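Local coordinates for protein phenylalanine ammonia-lyase (Rhodosporidium toruloides, PDB 1Y2M) that catalyses the non-oxidative deamination of L-phenylalanine and L-tyrosine to trans-cinnamic acid and p-coumaric acid, releasing ammonia and committing carbon to phenylpropanoid metabolism, at residues 44-48 against 287-291; 456-460 against 641-645; 649-654 against 666-671. All coordinates share one frame; numbering follows the deposited sequence.

Interaction 1. Residues 44-48 against 287-291; sequences QVDIV and HMLSL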
loop_
_atom_site.group_PDB
_atom_site.type_symbol
_atom_site.label_atom_id
_atom_site.label_comp_id
_atom_site.label_asym_id
_atom_site.label_seq_id
_atom_site.Cartn_x
_atom_site.Cartn_y
_atom_site.Cartn_z
ATOM N N GLN B 44 -28.782 7.358 2.351
ATOM C CA GLN B 44 -27.843 8.383 1.959
ATOM C C GLN B 44 -28.588 9.566 1.362
ATOM O O GLN B 44 -28.274 10.706 1.652
ATOM C CB GLN B 44 -26.817 7.802 0.981
ATOM C CG GLN B 44 -25.775 8.790 0.524
ATOM C CD GLN B 44 -24.640 8.083 -0.158
ATOM O OE1 GLN B 44 -24.897 7.342 -1.118
ATOM N NE2 GLN B 44 -23.380 8.280 0.318
ATOM N N VAL B 45 -29.607 9.304 0.537
ATOM C CA VAL B 45 -30.400 10.408 0.036
ATOM C C VAL B 45 -31.024 11.225 1.172
ATOM O O VAL B 45 -30.999 12.471 1.098
ATOM C CB VAL B 45 -31.520 9.915 -0.955
ATOM C CG1 VAL B 45 -32.401 11.111 -1.372
ATOM C CG2 VAL B 45 -30.918 9.268 -2.213
ATOM N N ASP B 46 -31.587 10.565 2.204
ATOM C CA ASP B 46 -32.129 11.284 3.387
ATOM C C ASP B 46 -31.055 12.209 4.018
ATOM O O ASP B 46 -31.329 13.368 4.363
ATOM C CB ASP B 46 -32.572 10.317 4.505
ATOM C CG ASP B 46 -33.796 9.489 4.156
ATOM O OD1 ASP B 46 -34.551 9.899 3.230
ATOM O OD2 ASP B 46 -33.989 8.427 4.838
ATOM N N ILE B 47 -29.850 11.663 4.178
ATOM C CA ILE B 47 -28.709 12.371 4.751
ATOM C C ILE B 47 -28.311 13.590 3.909
ATOM O O ILE B 47 -28.118 14.703 4.403
ATOM C CB ILE B 47 -27.511 11.407 4.925
ATOM C CG1 ILE B 47 -27.856 10.452 6.081
ATOM C CG2 ILE B 47 -26.219 12.197 5.157
ATOM C CD1 ILE B 47 -26.903 9.259 6.304
ATOM N N VAL B 48 -28.224 13.366 2.604
ATOM C CA VAL B 48 -27.916 14.442 1.678
ATOM C C VAL B 48 -28.979 15.539 1.675
ATOM O O VAL B 48 -28.676 16.731 1.688
ATOM C CB VAL B 48 -27.677 13.859 0.270
ATOM C CG1 VAL B 48 -27.691 14.943 -0.811
ATOM C CG2 VAL B 48 -26.377 13.068 0.261
ATOM N N HIS B 287 -20.449 11.867 -0.390
ATOM C CA HIS B 287 -21.873 11.459 -0.495
ATOM C C HIS B 287 -22.431 11.814 -1.866
ATOM O O HIS B 287 -23.198 11.064 -2.490
ATOM C CB HIS B 287 -22.722 12.194 0.522
ATOM C CG HIS B 287 -22.637 11.673 1.938
ATOM N ND1 HIS B 287 -22.811 10.346 2.273
ATOM C CD2 HIS B 287 -22.523 12.350 3.111
ATOM C CE1 HIS B 287 -22.753 10.228 3.593
ATOM N NE2 HIS B 287 -22.589 11.436 4.126
HETATM N N MSE B 288 -22.062 13.013 -2.334
HETATM C CA MSE B 288 -22.573 13.485 -3.626
HETATM C C MSE B 288 -22.063 12.615 -4.764
HETATM O O MSE B 288 -22.781 12.297 -5.701
HETATM C CB MSE B 288 -22.193 14.940 -3.907
HETATM C CG MSE B 288 -22.522 15.886 -2.824
HETATM SE SE MSE B 288 -24.418 15.821 -2.294
HETATM C CE MSE B 288 -24.131 16.890 -0.609
ATOM N N LEU B 289 -20.797 12.209 -4.665
ATOM C CA LEU B 289 -20.163 11.457 -5.704
ATOM C C LEU B 289 -20.758 10.027 -5.691
ATOM O O LEU B 289 -20.932 9.436 -6.731
ATOM C CB LEU B 289 -18.658 11.435 -5.503
ATOM C CG LEU B 289 -17.892 12.716 -5.777
ATOM C CD1 LEU B 289 -16.463 12.586 -5.292
ATOM C CD2 LEU B 289 -17.899 13.039 -7.262
ATOM N N SER B 290 -21.154 9.531 -4.533
ATOM C CA SER B 290 -21.813 8.236 -4.430
ATOM C C SER B 290 -23.141 8.295 -5.153
ATOM O O SER B 290 -23.492 7.400 -5.921
ATOM C CB SER B 290 -22.078 7.937 -2.948
ATOM O OG SER B 290 -22.825 6.756 -2.786
ATOM N N LEU B 291 -23.890 9.387 -4.949
ATOM C CA LEU B 291 -25.196 9.535 -5.633
ATOM C C LEU B 291 -25.005 9.695 -7.126
ATOM O O LEU B 291 -25.755 9.152 -7.935
ATOM C CB LEU B 291 -26.020 10.676 -5.044
ATOM C CG LEU B 291 -26.505 10.451 -3.593
ATOM C CD1 LEU B 291 -27.410 11.627 -3.157
ATOM C CD2 LEU B 291 -27.255 9.150 -3.439
#
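The His287 ring takes the Gln44 amide at its edge: Gln44 NE2 lies in the imidazole plane and donates to His287 ND1 over 2.9 Å in a nearly straight bond (167°). The bond lies near both planes although these stand 88° apart, so amide and ring meet edge-on and do not stack. Ile47 CG2 approaches the same ring obliquely, giving an off-centre CH-pi contact 4.3 Å from the His287 centroid, and the His383 ring meets it with its plane inclined.

Gln44 has CG anti to the backbone N and an extended chain beyond it, which carries the amide across to the other helix. There Ser290 OG donates to Gln44 OE1 at 2.7 Å, a little out of the carbonyl plane. The buried amide is thus gripped at both ends and its flip fixed. With ND1 accepting, the proton of a neutral imidazole would probably sit on NE2, which hydrogen-bonds His383 ND1.

Val48 CG2 and Leu291 CD1 meet tip to tip at 3.9 Å, and Val48 CG1 rests 3.7 Å from the SE atom of Met288, a selenomethionine here.

The segment axes cross at -133° with a closest approach of 10.4 Å; helix 368-391 also touches Gln44, Ile47 and Ser290. The short helix 44-52, near the N-terminus, is thus laid against the long helix 273-303 of the bundle characteristic of the PAL/histidase fold.

Interaction 2. Residues 456-460 against 641-645; sequences LAAED and RETFW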
loop_
_atom_site.group_PDB
_atom_site.type_symbol
_atom_site.label_atom_id
_atom_site.label_comp_id
_atom_site.label_asym_id
_atom_site.label_seq_id
_atom_site.Cartn_x
_atom_site.Cartn_y
_atom_site.Cartn_z
ATOM N N LEU B 456 -17.759 6.546 -29.722
ATOM C CA LEU B 456 -18.878 7.477 -29.704
ATOM C C LEU B 456 -18.700 8.606 -30.724
ATOM O O LEU B 456 -19.148 9.761 -30.555
ATOM C CB LEU B 456 -19.198 7.969 -28.285
ATOM C CG LEU B 456 -19.375 6.912 -27.204
ATOM C CD1 LEU B 456 -19.791 7.564 -25.890
ATOM C CD2 LEU B 456 -20.380 5.859 -27.557
ATOM N N ALA B 457 -18.074 8.260 -31.834
ATOM C CA ALA B 457 -17.931 9.209 -32.919
ATOM C C ALA B 457 -19.304 9.385 -33.586
ATOM O O ALA B 457 -19.987 8.381 -33.882
ATOM C CB ALA B 457 -16.956 8.659 -33.930
ATOM N N ALA B 458 -19.696 10.620 -33.848
ATOM C CA ALA B 458 -20.992 10.893 -34.491
ATOM C C ALA B 458 -21.009 10.638 -35.997
ATOM O O ALA B 458 -22.076 10.457 -36.567
ATOM C CB ALA B 458 -21.397 12.369 -34.253
ATOM N N GLU B 459 -19.840 10.754 -36.604
ATOM C CA GLU B 459 -19.694 10.648 -38.051
ATOM C C GLU B 459 -18.733 9.515 -38.361
ATOM O O GLU B 459 -18.495 8.648 -37.501
ATOM C CB GLU B 459 -19.298 11.996 -38.666
ATOM C CG GLU B 459 -20.398 13.097 -38.472
ATOM C CD GLU B 459 -21.626 12.882 -39.331
ATOM O OE1 GLU B 459 -21.552 12.192 -40.392
ATOM O OE2 GLU B 459 -22.674 13.467 -38.997
ATOM N N ASP B 460 -18.213 9.459 -39.588
ATOM C CA ASP B 460 -17.352 8.300 -39.962
ATOM C C ASP B 460 -16.167 8.131 -39.015
ATOM O O ASP B 460 -15.418 9.080 -38.780
ATOM C CB ASP B 460 -16.866 8.414 -41.411
ATOM C CG ASP B 460 -17.864 7.861 -42.434
ATOM O OD1 ASP B 460 -18.927 7.326 -42.094
ATOM O OD2 ASP B 460 -17.534 7.951 -43.628
ATOM N N ARG B 641 -29.325 12.132 -39.020
ATOM C CA ARG B 641 -28.267 12.908 -38.421
ATOM C C ARG B 641 -28.488 14.410 -38.630
ATOM O O ARG B 641 -28.381 15.189 -37.685
ATOM C CB ARG B 641 -26.945 12.547 -39.021
ATOM C CG ARG B 641 -26.485 11.222 -38.533
ATOM C CD ARG B 641 -25.318 10.745 -39.408
ATOM N NE ARG B 641 -24.633 9.559 -38.904
ATOM C CZ ARG B 641 -23.628 8.983 -39.562
ATOM N NH1 ARG B 641 -23.208 9.472 -40.711
ATOM N NH2 ARG B 641 -23.004 7.961 -39.029
ATOM N N GLU B 642 -28.826 14.822 -39.849
ATOM C CA GLU B 642 -29.015 16.259 -40.095
ATOM C C GLU B 642 -30.162 16.808 -39.275
ATOM O O GLU B 642 -30.065 17.925 -38.745
ATOM C CB GLU B 642 -29.226 16.559 -41.570
ATOM C CG GLU B 642 -27.998 16.825 -42.296
ATOM C CD GLU B 642 -27.146 17.889 -41.630
ATOM O OE1 GLU B 642 -27.641 18.987 -41.310
ATOM O OE2 GLU B 642 -25.962 17.609 -41.436
ATOM N N THR B 643 -31.230 16.021 -39.134
ATOM C CA THR B 643 -32.371 16.451 -38.340
ATOM C C THR B 643 -31.925 16.710 -36.892
ATOM O O THR B 643 -32.279 17.752 -36.321
ATOM C CB THR B 643 -33.474 15.432 -38.378
ATOM O OG1 THR B 643 -33.986 15.353 -39.703
ATOM C CG2 THR B 643 -34.581 15.787 -37.402
ATOM N N PHE B 644 -31.131 15.805 -36.301
ATOM C CA PHE B 644 -30.546 16.035 -34.983
ATOM C C PHE B 644 -29.678 17.281 -34.916
ATOM O O PHE B 644 -29.837 18.112 -34.026
ATOM C CB PHE B 644 -29.678 14.822 -34.599
ATOM C CG PHE B 644 -28.995 14.935 -33.265
ATOM C CD1 PHE B 644 -29.653 14.592 -32.105
ATOM C CD2 PHE B 644 -27.659 15.314 -33.182
ATOM C CE1 PHE B 644 -29.020 14.674 -30.868
ATOM C CE2 PHE B 644 -27.004 15.414 -31.950
ATOM C CZ PHE B 644 -27.686 15.107 -30.791
ATOM N N TRP B 645 -28.701 17.378 -35.805
ATOM C CA TRP B 645 -27.676 18.421 -35.630
ATOM C C TRP B 645 -28.142 19.809 -36.024
ATOM O O TRP B 645 -27.536 20.803 -35.611
ATOM C CB TRP B 645 -26.419 18.090 -36.414
ATOM C CG TRP B 645 -25.672 16.937 -35.837
ATOM C CD1 TRP B 645 -25.583 15.683 -36.362
ATOM C CD2 TRP B 645 -24.922 16.913 -34.607
ATOM N NE1 TRP B 645 -24.839 14.898 -35.548
ATOM C CE2 TRP B 645 -24.405 15.626 -34.469
ATOM C CE3 TRP B 645 -24.620 17.872 -33.622
ATOM C CZ2 TRP B 645 -23.623 15.248 -33.390
ATOM C CZ3 TRP B 645 -23.849 17.475 -32.530
ATOM C CH2 TRP B 645 -23.323 16.208 -32.453
HETATM O O HOH W 1 -24.067 12.333 -36.685
HETATM O O HOH W 2 -24.619 8.924 -36.052
HETATM O O HOH W 3 -23.629 12.000 -42.097
HETATM O O HOH W 4 -20.654 6.752 -40.014
HETATM O O HOH W 5 -20.845 9.179 -42.680
#
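Ala458 and Arg641 mark the nearest backbone approach, 8.5 Å from CA to CA, where the irregular segment 456-460 passes the helical turn 641-645. This is a water-mediated loop-to-helix junction in the mainly helical PAL/histidase architecture, joining the loop after helix 416-443 to the end of helix 619-646.

Arg641 runs extended from CG to NE, which carries its guanidinium alongside the loop, one face turned to Ala458 O. That oxygen lies 3.3 Å above the plane, offset toward the rim. Glu459 OE1 is 3.2 Å from Arg641 NH1, but well out of the guanidinium plane, which makes this salt bridge purely electrostatic; the carboxylate and guanidinium planes are 66° apart. The other carboxylate oxygen, Glu459 OE2, has its stronger partner in Arg679, which also pairs with Glu642.

The N-H groups of Arg641 are instead spent on water. One water links Arg641 NE to Ala458 O, another links NH1 to Glu459 OE1, and a third joins NH2 to Asp460 OD1. Alongside, Ala458 CB touches Trp645 CZ2 at 3.7 Å. The indole N-H is satisfied in the ring plane by a water 2.9 Å from Trp645 NE1, which donates in turn to Ala458 O and Glu459 OE2.

Interaction 3. Residues 649-654 against 666-671; sequences STSSPA and YAFVRE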
loop_
_atom_site.group_PDB
_atom_site.type_symbol
_atom_site.label_atom_id
_atom_site.label_comp_id
_atom_site.label_asym_id
_atom_site.label_seq_id
_atom_site.Cartn_x
_atom_site.Cartn_y
_atom_site.Cartn_z
ATOM N N SER B 649 -30.335 21.611 -29.021
ATOM C CA SER B 649 -30.314 20.486 -28.096
ATOM C C SER B 649 -31.623 20.331 -27.306
ATOM O O SER B 649 -31.935 19.243 -26.820
ATOM C CB SER B 649 -29.138 20.573 -27.111
ATOM O OG SER B 649 -29.148 21.848 -26.475
ATOM N N THR B 650 -32.369 21.424 -27.153
ATOM C CA THR B 650 -33.676 21.370 -26.518
ATOM C C THR B 650 -34.670 20.554 -27.337
ATOM O O THR B 650 -35.777 20.286 -26.844
ATOM C CB THR B 650 -34.250 22.798 -26.285
ATOM O OG1 THR B 650 -33.968 23.601 -27.427
ATOM C CG2 THR B 650 -33.593 23.429 -25.083
ATOM N N SER B 651 -34.329 20.222 -28.599
ATOM C CA SER B 651 -35.184 19.358 -29.443
ATOM C C SER B 651 -34.611 17.948 -29.598
ATOM O O SER B 651 -35.074 17.177 -30.482
ATOM C CB SER B 651 -35.376 19.958 -30.831
ATOM O OG SER B 651 -36.123 21.165 -30.756
ATOM N N SER B 652 -33.616 17.615 -28.796
ATOM C CA SER B 652 -32.937 16.325 -28.964
ATOM C C SER B 652 -33.916 15.155 -28.886
ATOM O O SER B 652 -34.718 15.098 -27.960
ATOM C CB SER B 652 -31.906 16.075 -27.885
ATOM O OG SER B 652 -31.400 14.745 -28.012
ATOM N N PRO B 653 -33.798 14.171 -29.802
ATOM C CA PRO B 653 -34.661 13.008 -29.735
ATOM C C PRO B 653 -34.454 12.185 -28.461
ATOM O O PRO B 653 -35.350 11.449 -28.084
ATOM C CB PRO B 653 -34.317 12.212 -31.002
ATOM C CG PRO B 653 -32.970 12.627 -31.351
ATOM C CD PRO B 653 -32.886 14.090 -30.945
ATOM N N ALA B 654 -33.332 12.350 -27.778
ATOM C CA ALA B 654 -33.100 11.677 -26.499
ATOM C C ALA B 654 -34.227 11.997 -25.512
ATOM O O ALA B 654 -34.567 11.166 -24.667
ATOM C CB ALA B 654 -31.783 12.108 -25.917
ATOM N N TYR B 666 -29.561 15.090 -17.828
ATOM C CA TYR B 666 -29.277 15.368 -19.237
ATOM C C TYR B 666 -29.457 16.865 -19.559
ATOM O O TYR B 666 -28.575 17.517 -20.098
ATOM C CB TYR B 666 -30.213 14.544 -20.121
ATOM C CG TYR B 666 -30.070 14.743 -21.616
ATOM C CD1 TYR B 666 -29.273 13.895 -22.373
ATOM C CD2 TYR B 666 -30.759 15.741 -22.277
ATOM C CE1 TYR B 666 -29.125 14.052 -23.756
ATOM C CE2 TYR B 666 -30.620 15.919 -23.663
ATOM C CZ TYR B 666 -29.822 15.069 -24.391
ATOM O OH TYR B 666 -29.675 15.201 -25.751
ATOM N N ALA B 667 -30.628 17.392 -19.205
ATOM C CA ALA B 667 -30.940 18.812 -19.403
ATOM C C ALA B 667 -29.968 19.699 -18.653
ATOM O O ALA B 667 -29.536 20.708 -19.164
ATOM C CB ALA B 667 -32.383 19.120 -18.988
ATOM N N PHE B 668 -29.593 19.305 -17.438
ATOM C CA PHE B 668 -28.651 20.133 -16.675
ATOM C C PHE B 668 -27.352 20.327 -17.414
ATOM O O PHE B 668 -26.832 21.433 -17.521
ATOM C CB PHE B 668 -28.367 19.482 -15.325
ATOM C CG PHE B 668 -27.345 20.208 -14.502
ATOM C CD1 PHE B 668 -27.619 21.489 -13.999
ATOM C CD2 PHE B 668 -26.105 19.612 -14.219
ATOM C CE1 PHE B 668 -26.668 22.180 -13.225
ATOM C CE2 PHE B 668 -25.176 20.287 -13.455
ATOM C CZ PHE B 668 -25.458 21.568 -12.942
ATOM N N VAL B 669 -26.805 19.236 -17.947
ATOM C CA VAL B 669 -25.497 19.316 -18.589
ATOM C C VAL B 669 -25.615 19.968 -19.980
ATOM O O VAL B 669 -24.832 20.868 -20.344
ATOM C CB VAL B 669 -24.843 17.941 -18.682
ATOM C CG1 VAL B 669 -23.559 18.060 -19.448
ATOM C CG2 VAL B 669 -24.543 17.433 -17.315
ATOM N N ARG B 670 -26.584 19.541 -20.771
ATOM C CA ARG B 670 -26.716 19.986 -22.127
ATOM C C ARG B 670 -27.151 21.459 -22.201
ATOM O O ARG B 670 -26.696 22.210 -23.077
ATOM C CB ARG B 670 -27.719 19.065 -22.860
ATOM C CG ARG B 670 -27.159 17.707 -23.286
ATOM C CD ARG B 670 -26.491 17.816 -24.656
ATOM N NE ARG B 670 -26.012 16.510 -25.129
ATOM C CZ ARG B 670 -24.838 15.997 -24.855
ATOM N NH1 ARG B 670 -23.979 16.631 -24.075
ATOM N NH2 ARG B 670 -24.498 14.834 -25.382
ATOM N N GLU B 671 -28.058 21.865 -21.313
ATOM C CA GLU B 671 -28.617 23.208 -21.335
ATOM C C GLU B 671 -27.962 24.109 -20.327
ATOM O O GLU B 671 -27.380 25.127 -20.710
ATOM C CB GLU B 671 -30.106 23.181 -21.092
ATOM C CG GLU B 671 -30.872 22.341 -22.066
ATOM C CD GLU B 671 -30.463 22.491 -23.519
ATOM O OE1 GLU B 671 -30.207 23.617 -23.988
ATOM O OE2 GLU B 671 -30.450 21.457 -24.226
HETATM O O HOH W 6 -31.945 19.285 -23.714
#
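Ser649 meets Glu671 through two torsion choices: Ser649 OG sits between its backbone N and carbonyl carbon (chi1 53°), while the Glu671 chain, with CG beside the backbone N, bends at chi2 (-43°) and turns its carboxylate toward Ser649. At the other end of the contact, the Tyr666 phenol reaches Ser652. The loop between helices 619-646 and 662-672 thereby folds back on the second of them.

The first meeting is a short hydrogen bond, Ser649 OG donating to Glu671 OE2 at 2.6 Å on the syn side of the carboxylate and not far from its plane. A water 2.7 Å from Glu671 OE2 donates to the same oxygen and also to Ser649 O, so one carboxylate oxygen receives two donors and ties both side chain and backbone of the serine. Thr650 CG2 lies 3.6 Å from Glu671 OE1, the two side chains crossing at about a right angle. With an alanine in place of Glu671, the Ser649 hydroxyl and the bridging water would probably lose their shared acceptor, leaving the serine freer to turn.

The second meeting is hydroxyl to hydroxyl. Ser652 OG and Tyr666 OH are 2.9 Å apart, and both also hydrogen-bond Asp536 OD1 on helix 506-560. Ser652 OG accepts in addition from Ala654 N at 3.1 Å, an ST turn; Ala654 CB lies 3.9 Å from Tyr666 CZ. Arg670 CG covers part of one face of the Tyr666 ring, and the Arg670 guanidinium forms a salt bridge with Asp536 and hydrogen-bonds Val675 O.

Chemically, the buried pair of hydroxyls is likely to help stabilise the Asp536 carboxylate together with the arginine, whereas within this contact the Glu671 carboxylate is met by a serine hydroxyl and a water.

How the interactions relate
Interactions 2 and 3 are neighbours, their centres 15 Å apart, and they touch directly: Phe644 CD1, on the helix of interaction 2, packs 3.5 Å from Pro653 CD in the loop of interaction 3. Helices 619-646 and 662-672 are consecutive, so this loop carries the chain from one contact to the other. Both also lean on Asp536 of helix 506-560, which touches Phe644 and hydrogen-bonds the hydroxyl pair of 649-654 and 666-671. Interaction 1 stands apart, its centre 25 Å from interaction 3 and 36 Å from interaction 2, with nearest atoms about 11 and 19 Å away. All three lie away from the known and probable cinnamate-binding residues and the imidazolinone cross-link; they join helices and loops within one subunit.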